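Local coordinates for B12-binding domain-containing protein (Kitasatospora setae, PDB 6WTE), which binds cobalamin and a [4Fe-4S] cluster and acts as a radical SAM family methylase whose catalysis is non-radical, at residues R199-P204 with Q262-Q267. Sequence-based numbering, arbitrary orientation.
Sequences RRSGVP and QGILDQ
Gln262 reaches across to Arg199 and Ser201 with both ends of its amide. It sits where helix 249-261 ends in a Schellman motif, with Gly263 at positive phi, before the chain enters strand 266-269 of the radical SAM core. The other partner is the irregular loop ahead of helix 209-214. The Gln262 chain leaves with CG beside the backbone N (chi1 -50°) and runs extended beyond it, which carries the amide as far as the loop. There OE1 accepts a short bond of 2.6 Å from Ser201 OG. The hydroxyl comes in nearly in line with the Gln262 C=O bond. On the other branch, Gln262 NE2 donates to the backbone O of Arg199 over 2.9 Å. This bond is more bent, 142° at the hydrogen, and the donor is tilted from the Arg199 carbonyl plane. Two bonds, to loop residues two positions apart, thus hold the rotation of the amide. A leucine here would probably leave the Arg199 carbonyl without this donor and the Ser201 hydroxyl without its acceptor. Ser201 OG is also bonded to Leu210 N, so the same hydroxyl ties the loop to helix 209-214. The Arg199 side chain starts toward Gln262, but its end turns off to salt bridges with Asp23 and Glu255. It thereby links helix 20-31 of the B12-binding domain to helix 249-261, with its side chain about 7 Å from the bound cobalamin. Beyond the Schellman turn, Ile264 centres an inverse gamma turn. Its CD1 lies 4.3 Å from Ser201 OG, a loose contact. The extended Gln267 side chain reaches back to Ile264. Its NE2, also bonded to Met256 O of helix 249-261, donates to Ile264 O at 3.1 Å in an almost straight bond, 171° at the hydrogen.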
ATOM      1  N   ARG A 199     -12.368  14.340  -7.467  1.00 11.93           N
ATOM      2  CA  ARG A 199     -12.794  13.585  -6.294  1.00 15.04           C
ATOM      3  C   ARG A 199     -14.234  13.974  -6.010  1.00 15.52           C
ATOM      4  O   ARG A 199     -14.502  15.096  -5.571  1.00 18.96           O
ATOM      5  CB  ARG A 199     -11.900  13.876  -5.088  1.00 15.62           C
ATOM      6  CG  ARG A 199     -10.414  13.967  -5.420  1.00 12.80           C
ATOM      7  CD  ARG A 199      -9.852  12.634  -5.956  1.00 12.75           C
ATOM      8  NE  ARG A 199      -9.864  11.576  -4.949  1.00 14.42           N
ATOM      9  CZ  ARG A 199      -9.019  11.514  -3.922  1.00 14.74           C
ATOM     10  NH1 ARG A 199      -8.098  12.459  -3.765  1.00 13.13           N
ATOM     11  NH2 ARG A 199      -9.097  10.513  -3.050  1.00 11.76           N
ATOM     12  N   ARG A 200     -15.155  13.055  -6.268  1.00 14.28           N
ATOM     13  CA  ARG A 200     -16.576  13.345  -6.202  1.00 14.75           C
ATOM     14  C   ARG A 200     -17.197  12.663  -4.993  1.00 14.71           C
ATOM     15  O   ARG A 200     -16.633  11.731  -4.419  1.00 13.57           O
ATOM     16  CB  ARG A 200     -17.282  12.888  -7.487  1.00 18.01           C
ATOM     17  CG  ARG A 200     -16.782  13.566  -8.760  1.00 18.81           C
ATOM     18  CD  ARG A 200     -17.441  12.935  -9.984  1.00 25.84           C
ATOM     19  NE  ARG A 200     -17.224  13.689 -11.218  1.00 30.67           N
ATOM     20  CZ  ARG A 200     -16.480  13.269 -12.239  1.00 28.89           C
ATOM     21  NH1 ARG A 200     -15.864  12.093 -12.183  1.00 28.90           N
ATOM     22  NH2 ARG A 200     -16.354  14.025 -13.324  1.00 24.16           N
ATOM     23  N   SER A 201     -18.372  13.150  -4.607  1.00 16.23           N
ATOM     24  CA  SER A 201     -19.134  12.570  -3.514  1.00 17.12           C
ATOM     25  C   SER A 201     -20.611  12.589  -3.866  1.00 16.06           C
ATOM     26  O   SER A 201     -21.099  13.543  -4.478  1.00 18.60           O
ATOM     27  CB  SER A 201     -18.906  13.329  -2.205  1.00 16.08           C
ATOM     28  OG  SER A 201     -17.561  13.226  -1.789  1.00 16.03           O
ATOM     29  N   GLY A 202     -21.315  11.530  -3.478  1.00 14.87           N
ATOM     30  CA  GLY A 202     -22.738  11.440  -3.739  1.00 17.20           C
ATOM     31  C   GLY A 202     -23.117  11.284  -5.194  1.00 17.03           C
ATOM     32  O   GLY A 202     -24.293  11.453  -5.527  1.00 15.70           O
ATOM     33  N   VAL A 203     -22.171  10.971  -6.070  1.00 14.51           N
ATOM     34  CA  VAL A 203     -22.438  10.814  -7.497  1.00 14.07           C
ATOM     35  C   VAL A 203     -22.555   9.324  -7.797  1.00 14.19           C
ATOM     36  O   VAL A 203     -21.605   8.576  -7.528  1.00 13.49           O
ATOM     37  CB  VAL A 203     -21.343  11.457  -8.359  1.00 18.92           C
ATOM     38  CG1 VAL A 203     -21.666  11.262  -9.850  1.00 16.82           C
ATOM     39  CG2 VAL A 203     -21.201  12.929  -8.023  1.00 16.41           C
ATOM     40  N   PRO A 204     -23.676   8.856  -8.340  1.00 17.23           N
ATOM     41  CA  PRO A 204     -23.793   7.430  -8.667  1.00 17.61           C
ATOM     42  C   PRO A 204     -22.717   6.993  -9.650  1.00 15.40           C
ATOM     43  O   PRO A 204     -22.330   7.740 -10.554  1.00 17.03           O
ATOM     44  CB  PRO A 204     -25.193   7.319  -9.279  1.00 15.69           C
ATOM     45  CG  PRO A 204     -25.940   8.503  -8.713  1.00 17.84           C
ATOM     46  CD  PRO A 204     -24.928   9.595  -8.584  1.00 19.22           C
ATOM     47  N   GLN A 262     -15.587  19.889   0.342  1.00 20.78           N
ATOM     48  CA  GLN A 262     -16.650  18.933   0.627  1.00 21.19           C
ATOM     49  C   GLN A 262     -16.698  18.516   2.090  1.00 21.13           C
ATOM     50  O   GLN A 262     -17.528  17.672   2.443  1.00 22.54           O
ATOM     51  CB  GLN A 262     -16.494  17.676  -0.234  1.00 21.87           C
ATOM     52  CG  GLN A 262     -16.301  17.930  -1.711  1.00 19.44           C
ATOM     53  CD  GLN A 262     -15.928  16.662  -2.459  1.00 26.82           C
ATOM     54  OE1 GLN A 262     -16.575  15.626  -2.306  1.00 29.83           O
ATOM     55  NE2 GLN A 262     -14.855  16.729  -3.239  1.00 21.85           N
ATOM     56  N   GLY A 263     -15.832  19.064   2.943  1.00 17.84           N
ATOM     57  CA  GLY A 263     -15.770  18.651   4.332  1.00 17.83           C
ATOM     58  C   GLY A 263     -14.774  17.546   4.610  1.00 16.71           C
ATOM     59  O   GLY A 263     -14.699  17.067   5.748  1.00 16.28           O
ATOM     60  N   ILE A 264     -14.027  17.116   3.601  1.00 12.88           N
ATOM     61  CA  ILE A 264     -13.017  16.058   3.775  1.00 12.37           C
ATOM     62  C   ILE A 264     -11.748  16.777   4.219  1.00 14.62           C
ATOM     63  O   ILE A 264     -10.859  17.109   3.433  1.00 14.48           O
ATOM     64  CB  ILE A 264     -12.834  15.227   2.501  1.00 12.77           C
ATOM     65  CG1 ILE A 264     -14.166  14.580   2.090  1.00 15.81           C
ATOM     66  CG2 ILE A 264     -11.738  14.178   2.687  1.00 12.83           C
ATOM     67  CD1 ILE A 264     -14.109  13.855   0.739  1.00 14.81           C
ATOM     68  N   LEU A 265     -11.675  17.039   5.525  1.00 13.37           N
ATOM     69  CA  LEU A 265     -10.639  17.897   6.096  1.00 12.45           C
ATOM     70  C   LEU A 265      -9.385  17.128   6.488  1.00 14.71           C
ATOM     71  O   LEU A 265      -8.275  17.648   6.334  1.00 14.83           O
ATOM     72  CB  LEU A 265     -11.194  18.643   7.309  1.00 15.73           C
ATOM     73  CG  LEU A 265     -12.386  19.562   7.035  1.00 18.89           C
ATOM     74  CD1 LEU A 265     -12.843  20.198   8.343  1.00 20.50           C
ATOM     75  CD2 LEU A 265     -12.013  20.628   6.012  1.00 17.04           C
ATOM     76  N   ASP A 266      -9.536  15.907   6.992  1.00 12.36           N
ATOM     77  CA  ASP A 266      -8.390  15.046   7.272  1.00 13.18           C
ATOM     78  C   ASP A 266      -7.929  14.381   5.983  1.00 14.49           C
ATOM     79  O   ASP A 266      -8.675  13.604   5.375  1.00 15.49           O
ATOM     80  CB  ASP A 266      -8.756  13.991   8.315  1.00 16.79           C
ATOM     81  CG  ASP A 266      -9.035  14.588   9.676  1.00 21.84           C
ATOM     82  OD1 ASP A 266      -8.067  14.895  10.400  1.00 17.09           O
ATOM     83  OD2 ASP A 266     -10.225  14.773  10.011  1.00 23.61           O
ATOM     84  N   GLN A 267      -6.702  14.672   5.567  1.00 12.31           N
ATOM     85  CA  GLN A 267      -6.163  14.132   4.328  1.00 10.77           C
ATOM     86  C   GLN A 267      -4.830  13.466   4.607  1.00 14.37           C
ATOM     87  O   GLN A 267      -3.998  14.000   5.346  1.00 16.06           O
ATOM     88  CB  GLN A 267      -6.015  15.225   3.266  1.00 13.82           C
ATOM     89  CG  GLN A 267      -7.336  15.940   2.988  1.00 11.89           C
ATOM     90  CD  GLN A 267      -7.215  17.075   1.991  1.00 11.71           C
ATOM     91  OE1 GLN A 267      -6.192  17.225   1.332  1.00 15.44           O
ATOM     92  NE2 GLN A 267      -8.270  17.883   1.879  1.00 12.09           N
TER